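Local coordinates for cytolethal distending toxin subunit A (Haemophilus ducreyi, PDB 1SR4), which acts as a lectin-like subunit of a bacterial genotoxin, probably pairing with CdtC to deliver CdtB, which leads to arrest of host cells in G2/M, at residues Cys162-Pro167 against Arg189-Tyr194; Pro54-Asn59 against Asn98-Pro103. All blocks are in the same frame, centred on the assembly; numbering follows the deposited sequence.

Both segments of contact 2 (P54-N59 with N98-P103) precede both segments of contact 1 (C162-P167 with R189-Y194) in the sequence. The centres are 23 Å apart, on opposite sides of the centre of the chain; their nearest atoms are about 8 Å apart. Contact 1 joins strands 162-165 and 189-196 inside the ricin-type beta-trefoil. Contact 2 sets the segment leading into strand 62-65 beside strand 99-103, where CdtB packs on both segments and CdtC reaches the first. Contact 1 thus joins two strands within the lectin-like domain, with CdtC touching it at T192 and Y194, whereas contact 2 lies where CdtA meets both partner subunits.

Contact 1. Residues Cys162-Pro167 against Arg189-Tyr194; sequences CVTYNP and RDQTWY
Y165 presents its ring to W193: CE2 lies over one face of the indole, offset toward the rim, and CD2 comes within 3.4 Å of W193 CZ2. The two planes are inclined at 56°, neither a stack nor an edge-to-face pair. At the indole edge, V163 O accepts a weak hydrogen bond from W193 NE1 (3.4 Å), while V163 CG1 packs against CZ2. The tyrosine ring carries D190 CB over one face as a CH-pi contact, and T192 O sits at its edge, where Y165 OH donates to it in the carbonyl plane (2.6 Å). With CG between the backbone N and carbonyl carbon (chi1 63°), the ring lies beside D190, pointing the same way, its plane within 8° of parallel to the carboxylate. The Y165 hydroxyl is also bonded to the N of Q66.

The D190 carboxylate organises its own segment. OD1 accepts from T192 N, making an Asx turn, and from T192 OG1 (2.7 Å), both from the same face; P167 CG presses on D190 CB (3.4 Å). Two backbone bonds, Y165 N to D190 O and D190 N to Y165 O, form a single antiparallel bridge.

Q191 points its amide at T164: NE2 donates to OG1 at 3.1 Å, with the acceptor in the amide plane. V180 O and G183 N also bond the Q191 amide, and T164 OG1 bonds S179 OG as well. A water links V163 O to Q191 O.

Q191-T192-W193 fits the QxW signature of ricin-type beta-trefoils, with the tryptophan buried. V163 and W193 both pack on I154 of strand 152-156, strand 176-179 pairs with 162-165, and the C162-C181 disulfide joins strand 162-165 to the residues just after strand 176-179.

Contact 2. Residues Pro54-Asn59 against Asn98-Pro103; sequences PSEPSN and NWKMEP
N59 closes a short 3-10 turn and lays its backbone carbonyl and CB against K100, on the first strand of the hairpin 99-103/110-114 of the beta-trefoil. The contact is small, 125 Å² in all, because a single turn touches the strand near one residue.

Packing and a CA-H...O contact come first. The lysine chain leaves with CG anti to the backbone N (chi1 170°) and passes the N59 carbonyl, CG lying 3.6 Å from N59 O. Its bend at chi3 (-69°) then brings CE alongside N59 CB, at 4.0 Å. K100 CA also approaches N59 O as a CA-H...O contact (3.5 Å).

Of charged groups, E56 OE2 and K100 NZ come to 4.4 Å, opposite charges too far apart for a salt bridge, whose attraction probably still favours the approach. Within the turn, E56 OE2 also takes a weak bond from N59 ND2, while N59 N donates to E56 O.

CdtB takes up several polar groups here: its E34 N bonds N59 OD1, its R245 reaches S58 O, and its R261 pairs with E102. N101 of CdtC bonds P54 O and S58 OG, so the 54-59 segment lies where all three subunits of the toxin meet.

Hydrogen bonding between the segments runs through one water, which donates to N59 O at 2.9 Å and accepts from M101 N at 2.6 Å.

Contact 1. Residues Cys162-Pro167 against Arg189-Tyr194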
ATOM      1  N   CYS A 162       3.027  -6.077  23.198  1.00 12.14           N
ATOM      2  CA  CYS A 162       3.507  -5.284  22.077  1.00 12.61           C
ATOM      3  C   CYS A 162       4.960  -4.837  22.164  1.00 11.78           C
ATOM      4  O   CYS A 162       5.495  -4.601  23.249  1.00 13.06           O
ATOM      5  CB  CYS A 162       2.576  -4.079  21.898  1.00 15.30           C
ATOM      6  SG  CYS A 162       0.978  -4.607  21.197  1.00 19.59           S
ATOM      7  N   VAL A 163       5.587  -4.727  20.997  1.00 11.53           N
ATOM      8  CA  VAL A 163       6.985  -4.311  20.884  1.00  9.76           C
ATOM      9  C   VAL A 163       7.072  -2.835  21.273  1.00 11.10           C
ATOM     10  O   VAL A 163       6.489  -1.961  20.628  1.00 12.66           O
ATOM     11  CB  VAL A 163       7.487  -4.544  19.453  1.00  8.84           C
ATOM     12  CG1 VAL A 163       8.962  -4.158  19.333  1.00  7.46           C
ATOM     13  CG2 VAL A 163       7.268  -6.016  19.086  1.00  6.52           C
ATOM     14  N   THR A 164       7.823  -2.578  22.338  1.00 11.57           N
ATOM     15  CA  THR A 164       7.973  -1.252  22.932  1.00 10.62           C
ATOM     16  C   THR A 164       9.416  -0.766  22.884  1.00 10.61           C
ATOM     17  O   THR A 164      10.347  -1.569  22.954  1.00 11.60           O
ATOM     18  CB  THR A 164       7.527  -1.340  24.416  1.00 11.92           C
ATOM     19  OG1 THR A 164       6.243  -1.975  24.471  1.00 14.23           O
ATOM     20  CG2 THR A 164       7.468   0.037  25.078  1.00 10.29           C
ATOM     21  N   TYR A 165       9.609   0.551  22.788  1.00 10.01           N
ATOM     22  CA  TYR A 165      10.962   1.102  22.752  1.00 10.03           C
ATOM     23  C   TYR A 165      10.960   2.527  23.284  1.00 10.62           C
ATOM     24  O   TYR A 165       9.910   3.154  23.376  1.00  9.24           O
ATOM     25  CB  TYR A 165      11.507   1.103  21.315  1.00  9.97           C
ATOM     26  CG  TYR A 165      10.713   1.990  20.384  1.00 10.41           C
ATOM     27  CD1 TYR A 165      11.113   3.308  20.123  1.00 10.17           C
ATOM     28  CD2 TYR A 165       9.544   1.518  19.791  1.00  9.24           C
ATOM     29  CE1 TYR A 165      10.357   4.137  19.285  1.00 10.42           C
ATOM     30  CE2 TYR A 165       8.778   2.326  18.956  1.00  9.24           C
ATOM     31  CZ  TYR A 165       9.181   3.632  18.706  1.00 11.03           C
ATOM     32  OH  TYR A 165       8.384   4.428  17.907  1.00  8.25           O
ATOM     33  N   ASN A 166      12.142   3.029  23.630  1.00  9.52           N
ATOM     34  CA  ASN A 166      12.263   4.394  24.115  1.00  9.61           C
ATOM     35  C   ASN A 166      12.745   5.288  22.977  1.00  9.44           C
ATOM     36  O   ASN A 166      13.866   5.148  22.516  1.00 11.54           O
ATOM     37  CB  ASN A 166      13.275   4.463  25.266  1.00 11.30           C
ATOM     38  CG  ASN A 166      14.616   3.819  24.909  1.00 13.39           C
ATOM     39  OD1 ASN A 166      14.676   2.654  24.481  1.00 14.37           O
ATOM     40  ND2 ASN A 166      15.701   4.570  25.094  1.00 13.01           N
ATOM     41  N   PRO A 167      11.892   6.201  22.501  1.00 10.13           N
ATOM     42  CA  PRO A 167      12.257   7.116  21.418  1.00 10.07           C
ATOM     43  C   PRO A 167      13.506   7.906  21.831  1.00 12.61           C
ATOM     44  O   PRO A 167      14.471   7.999  21.071  1.00 12.92           O
ATOM     45  CB  PRO A 167      11.033   8.021  21.311  1.00 10.09           C
ATOM     46  CG  PRO A 167       9.905   7.094  21.621  1.00 10.73           C
ATOM     47  CD  PRO A 167      10.451   6.292  22.812  1.00 11.43           C
ATOM     48  N   ARG A 189       8.644   5.717  26.199  1.00 13.79           N
ATOM     49  CA  ARG A 189       7.917   4.484  25.912  1.00 13.43           C
ATOM     50  C   ARG A 189       6.958   4.716  24.742  1.00 12.21           C
ATOM     51  O   ARG A 189       5.978   5.448  24.871  1.00 11.27           O
ATOM     52  CB  ARG A 189       7.143   4.072  27.173  1.00 13.58           C
ATOM     53  CG  ARG A 189       6.282   2.827  27.023  1.00 17.50           C
ATOM     54  CD  ARG A 189       5.696   2.364  28.372  1.00 19.19           C
ATOM     55  NE  ARG A 189       5.053   1.058  28.231  1.00 19.21           N
ATOM     56  CZ  ARG A 189       3.815   0.877  27.789  1.00 20.65           C
ATOM     57  NH1 ARG A 189       3.070   1.925  27.461  1.00 22.81           N
ATOM     58  NH2 ARG A 189       3.333  -0.357  27.627  1.00 21.05           N
ATOM     59  N   ASP A 190       7.252   4.097  23.605  1.00 10.37           N
ATOM     60  CA  ASP A 190       6.424   4.268  22.409  1.00 11.01           C
ATOM     61  C   ASP A 190       6.214   2.879  21.815  1.00 10.66           C
ATOM     62  O   ASP A 190       7.081   2.004  21.949  1.00  8.10           O
ATOM     63  CB  ASP A 190       7.168   5.160  21.421  1.00  8.89           C
ATOM     64  CG  ASP A 190       6.272   5.746  20.333  1.00 10.47           C
ATOM     65  OD1 ASP A 190       5.348   5.079  19.817  1.00 10.71           O
ATOM     66  OD2 ASP A 190       6.535   6.898  19.954  1.00 11.75           O
ATOM     67  N   GLN A 191       5.062   2.657  21.188  1.00 10.31           N
ATOM     68  CA  GLN A 191       4.801   1.356  20.595  1.00 10.81           C
ATOM     69  C   GLN A 191       4.440   1.484  19.123  1.00 11.71           C
ATOM     70  O   GLN A 191       3.967   0.518  18.516  1.00  9.82           O
ATOM     71  CB  GLN A 191       3.672   0.623  21.340  1.00 13.09           C
ATOM     72  CG  GLN A 191       3.972   0.329  22.807  1.00 14.68           C
ATOM     73  CD  GLN A 191       2.864  -0.469  23.479  1.00 20.25           C
ATOM     74  OE1 GLN A 191       1.677  -0.252  23.209  1.00 20.19           O
ATOM     75  NE2 GLN A 191       3.243  -1.389  24.371  1.00 19.15           N
ATOM     76  N   THR A 192       4.655   2.659  18.531  1.00  9.97           N
ATOM     77  CA  THR A 192       4.317   2.794  17.113  1.00 12.15           C
ATOM     78  C   THR A 192       5.550   2.652  16.232  1.00 11.23           C
ATOM     79  O   THR A 192       6.620   3.199  16.521  1.00  9.77           O
ATOM     80  CB  THR A 192       3.593   4.142  16.790  1.00 14.15           C
ATOM     81  OG1 THR A 192       4.304   5.228  17.361  1.00 16.83           O
ATOM     82  CG2 THR A 192       2.192   4.155  17.374  1.00 18.43           C
ATOM     83  N   TRP A 193       5.368   1.900  15.150  1.00 10.05           N
ATOM     84  CA  TRP A 193       6.407   1.607  14.173  1.00  9.62           C
ATOM     85  C   TRP A 193       5.925   1.926  12.773  1.00  9.05           C
ATOM     86  O   TRP A 193       4.718   1.896  12.520  1.00  7.63           O
ATOM     87  CB  TRP A 193       6.735   0.116  14.214  1.00  7.68           C
ATOM     88  CG  TRP A 193       7.366  -0.339  15.496  1.00  7.60           C
ATOM     89  CD1 TRP A 193       6.732  -0.733  16.653  1.00  6.97           C
ATOM     90  CD2 TRP A 193       8.768  -0.430  15.748  1.00  5.92           C
ATOM     91  NE1 TRP A 193       7.676  -1.066  17.611  1.00  8.79           N
ATOM     92  CE2 TRP A 193       8.930  -0.884  17.077  1.00  7.24           C
ATOM     93  CE3 TRP A 193       9.909  -0.167  14.975  1.00  8.57           C
ATOM     94  CZ2 TRP A 193      10.197  -1.083  17.652  1.00  6.53           C
ATOM     95  CZ3 TRP A 193      11.168  -0.368  15.548  1.00  9.40           C
ATOM     96  CH2 TRP A 193      11.295  -0.820  16.874  1.00  8.85           C
ATOM     97  N   TYR A 194       6.854   2.230  11.867  1.00  8.21           N
ATOM     98  CA  TYR A 194       6.469   2.474  10.476  1.00  7.73           C
ATOM     99  C   TYR A 194       7.015   1.343   9.610  1.00  7.83           C
ATOM    100  O   TYR A 194       8.121   0.831   9.847  1.00  8.01           O
ATOM    101  CB  TYR A 194       7.040   3.794   9.932  1.00  7.40           C
ATOM    102  CG  TYR A 194       6.993   4.975  10.886  1.00  9.44           C
ATOM    103  CD1 TYR A 194       5.800   5.364  11.509  1.00  9.52           C
ATOM    104  CD2 TYR A 194       8.145   5.728  11.143  1.00  9.35           C
ATOM    105  CE1 TYR A 194       5.766   6.502  12.372  1.00 10.47           C
ATOM    106  CE2 TYR A 194       8.121   6.844  11.998  1.00  9.00           C
ATOM    107  CZ  TYR A 194       6.934   7.224  12.601  1.00 10.10           C
ATOM    108  OH  TYR A 194       6.931   8.331  13.430  1.00 12.39           O
TER
HETATM  109  O   HOH W   1       4.311  -2.055  18.977  1.00  9.97           O

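Contact 2. Residues Pro54-Asn59 against Asn98-Pro103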
ATOM      1  N   PRO A  54      17.636  -4.803 -10.306  1.00 17.46           N
ATOM      2  CA  PRO A  54      17.283  -5.758  -9.249  1.00 17.81           C
ATOM      3  C   PRO A  54      15.849  -5.702  -8.731  1.00 18.91           C
ATOM      4  O   PRO A  54      15.340  -4.631  -8.413  1.00 19.03           O
ATOM      5  CB  PRO A  54      18.284  -5.437  -8.129  1.00 18.09           C
ATOM      6  CG  PRO A  54      19.369  -4.629  -8.800  1.00 20.32           C
ATOM      7  CD  PRO A  54      18.611  -3.820  -9.801  1.00 16.71           C
ATOM      8  N   SER A  55      15.208  -6.865  -8.643  1.00 19.58           N
ATOM      9  CA  SER A  55      13.857  -6.954  -8.107  1.00 20.59           C
ATOM     10  C   SER A  55      13.965  -7.387  -6.634  1.00 19.54           C
ATOM     11  O   SER A  55      13.089  -7.121  -5.827  1.00 21.59           O
ATOM     12  CB  SER A  55      13.042  -7.996  -8.887  1.00 21.95           C
ATOM     13  OG  SER A  55      13.692  -9.259  -8.862  1.00 24.61           O
ATOM     14  N   GLU A  56      15.062  -8.048  -6.294  1.00 19.72           N
ATOM     15  CA  GLU A  56      15.277  -8.549  -4.942  1.00 18.42           C
ATOM     16  C   GLU A  56      15.065  -7.517  -3.815  1.00 16.16           C
ATOM     17  O   GLU A  56      14.434  -7.830  -2.802  1.00 16.36           O
ATOM     18  CB  GLU A  56      16.676  -9.153  -4.844  1.00 21.71           C
ATOM     19  CG  GLU A  56      16.874 -10.092  -3.664  1.00 30.51           C
ATOM     20  CD  GLU A  56      15.887 -11.250  -3.675  1.00 34.76           C
ATOM     21  OE1 GLU A  56      15.642 -11.803  -4.771  1.00 37.00           O
ATOM     22  OE2 GLU A  56      15.363 -11.616  -2.595  1.00 37.98           O
ATOM     23  N   PRO A  57      15.595  -6.289  -3.968  1.00 13.30           N
ATOM     24  CA  PRO A  57      15.425  -5.263  -2.928  1.00 11.24           C
ATOM     25  C   PRO A  57      13.965  -4.981  -2.568  1.00 12.07           C
ATOM     26  O   PRO A  57      13.670  -4.548  -1.449  1.00  8.63           O
ATOM     27  CB  PRO A  57      16.126  -4.039  -3.528  1.00 12.14           C
ATOM     28  CG  PRO A  57      17.244  -4.664  -4.361  1.00 11.58           C
ATOM     29  CD  PRO A  57      16.484  -5.802  -5.044  1.00 12.54           C
ATOM     30  N   SER A  58      13.055  -5.240  -3.509  1.00 10.80           N
ATOM     31  CA  SER A  58      11.633  -5.022  -3.299  1.00 10.99           C
ATOM     32  C   SER A  58      11.085  -5.921  -2.206  1.00 11.57           C
ATOM     33  O   SER A  58      10.039  -5.631  -1.613  1.00 10.24           O
ATOM     34  CB  SER A  58      10.843  -5.324  -4.585  1.00 12.95           C
ATOM     35  OG  SER A  58      11.234  -4.463  -5.640  1.00 21.23           O
ATOM     36  N   ASN A  59      11.769  -7.029  -1.953  1.00 11.27           N
ATOM     37  CA  ASN A  59      11.281  -7.973  -0.956  1.00 11.83           C
ATOM     38  C   ASN A  59      11.599  -7.633   0.493  1.00 12.69           C
ATOM     39  O   ASN A  59      11.098  -8.292   1.410  1.00 12.12           O
ATOM     40  CB  ASN A  59      11.800  -9.374  -1.277  1.00 12.40           C
ATOM     41  CG  ASN A  59      11.366  -9.842  -2.653  1.00 16.26           C
ATOM     42  OD1 ASN A  59      10.192  -9.746  -3.003  1.00 17.38           O
ATOM     43  ND2 ASN A  59      12.309 -10.342  -3.443  1.00 17.43           N
ATOM     44  N   ASN A  98      17.734  -5.215   7.617  1.00  7.75           N
ATOM     45  CA  ASN A  98      16.585  -5.397   6.733  1.00  8.43           C
ATOM     46  C   ASN A  98      15.893  -6.728   6.939  1.00  8.82           C
ATOM     47  O   ASN A  98      16.538  -7.734   7.197  1.00  9.23           O
ATOM     48  CB  ASN A  98      17.011  -5.286   5.253  1.00  6.32           C
ATOM     49  CG  ASN A  98      17.620  -3.945   4.929  1.00  8.68           C
ATOM     50  OD1 ASN A  98      17.093  -2.907   5.327  1.00  6.71           O
ATOM     51  ND2 ASN A  98      18.735  -3.952   4.200  1.00  8.35           N
ATOM     52  N   TRP A  99      14.573  -6.721   6.777  1.00  9.26           N
ATOM     53  CA  TRP A  99      13.775  -7.913   6.965  1.00  9.97           C
ATOM     54  C   TRP A  99      12.794  -8.107   5.827  1.00 10.37           C
ATOM     55  O   TRP A  99      12.378  -7.145   5.173  1.00 10.36           O
ATOM     56  CB  TRP A  99      12.965  -7.807   8.261  1.00  9.53           C
ATOM     57  CG  TRP A  99      13.781  -7.469   9.477  1.00  8.44           C
ATOM     58  CD1 TRP A  99      14.134  -6.223   9.911  1.00  8.30           C
ATOM     59  CD2 TRP A  99      14.341  -8.399  10.408  1.00  8.53           C
ATOM     60  NE1 TRP A  99      14.884  -6.320  11.066  1.00  8.56           N
ATOM     61  CE2 TRP A  99      15.020  -7.645  11.394  1.00  8.90           C
ATOM     62  CE3 TRP A  99      14.331  -9.800  10.507  1.00  8.62           C
ATOM     63  CZ2 TRP A  99      15.685  -8.242  12.473  1.00  7.59           C
ATOM     64  CZ3 TRP A  99      14.995 -10.399  11.585  1.00 10.73           C
ATOM     65  CH2 TRP A  99      15.660  -9.614  12.553  1.00  8.41           C
ATOM     66  N   LYS A 100      12.426  -9.365   5.617  1.00  9.77           N
ATOM     67  CA  LYS A 100      11.435  -9.737   4.632  1.00 11.34           C
ATOM     68  C   LYS A 100      10.205 -10.111   5.470  1.00 12.12           C
ATOM     69  O   LYS A 100      10.254 -10.999   6.326  1.00 12.93           O
ATOM     70  CB  LYS A 100      11.898 -10.943   3.809  1.00 13.02           C
ATOM     71  CG  LYS A 100      10.799 -11.534   2.915  1.00 18.08           C
ATOM     72  CD  LYS A 100      11.265 -12.801   2.174  1.00 20.46           C
ATOM     73  CE  LYS A 100      12.316 -12.474   1.127  1.00 26.35           C
ATOM     74  NZ  LYS A 100      12.825 -13.684   0.382  1.00 29.54           N
ATOM     75  N   MET A 101       9.111  -9.410   5.233  1.00 11.86           N
ATOM     76  CA  MET A 101       7.865  -9.645   5.944  1.00 14.44           C
ATOM     77  C   MET A 101       6.996 -10.638   5.150  1.00 15.28           C
ATOM     78  O   MET A 101       6.634 -10.365   4.007  1.00 17.60           O
ATOM     79  CB  MET A 101       7.143  -8.312   6.076  1.00 13.73           C
ATOM     80  CG  MET A 101       6.240  -8.203   7.240  1.00 18.12           C
ATOM     81  SD  MET A 101       5.479  -6.556   7.337  1.00 18.23           S
ATOM     82  CE  MET A 101       3.961  -7.120   7.761  1.00 11.09           C
ATOM     83  N   GLU A 102       6.668 -11.777   5.758  1.00 14.60           N
ATOM     84  CA  GLU A 102       5.844 -12.805   5.117  1.00 16.42           C
ATOM     85  C   GLU A 102       4.673 -13.203   5.993  1.00 15.79           C
ATOM     86  O   GLU A 102       4.715 -13.048   7.219  1.00 14.15           O
ATOM     87  CB  GLU A 102       6.630 -14.095   4.877  1.00 17.03           C
ATOM     88  CG  GLU A 102       8.010 -13.917   4.333  1.00 21.36           C
ATOM     89  CD  GLU A 102       8.711 -15.245   4.082  1.00 23.63           C
ATOM     90  OE1 GLU A 102       8.536 -16.192   4.879  1.00 23.61           O
ATOM     91  OE2 GLU A 102       9.454 -15.336   3.086  1.00 25.91           O
ATOM     92  N   PRO A 103       3.603 -13.730   5.370  1.00 16.93           N
ATOM     93  CA  PRO A 103       2.462 -14.150   6.168  1.00 16.98           C
ATOM     94  C   PRO A 103       2.946 -15.324   6.999  1.00 17.64           C
ATOM     95  O   PRO A 103       3.845 -16.050   6.585  1.00 19.35           O
ATOM     96  CB  PRO A 103       1.436 -14.564   5.110  1.00 17.51           C
ATOM     97  CG  PRO A 103       1.698 -13.578   4.021  1.00 16.99           C
ATOM     98  CD  PRO A 103       3.221 -13.609   3.948  1.00 16.01           C
TER
HETATM   99  O   HOH W   2       8.867  -7.780   3.225  1.00 24.48           O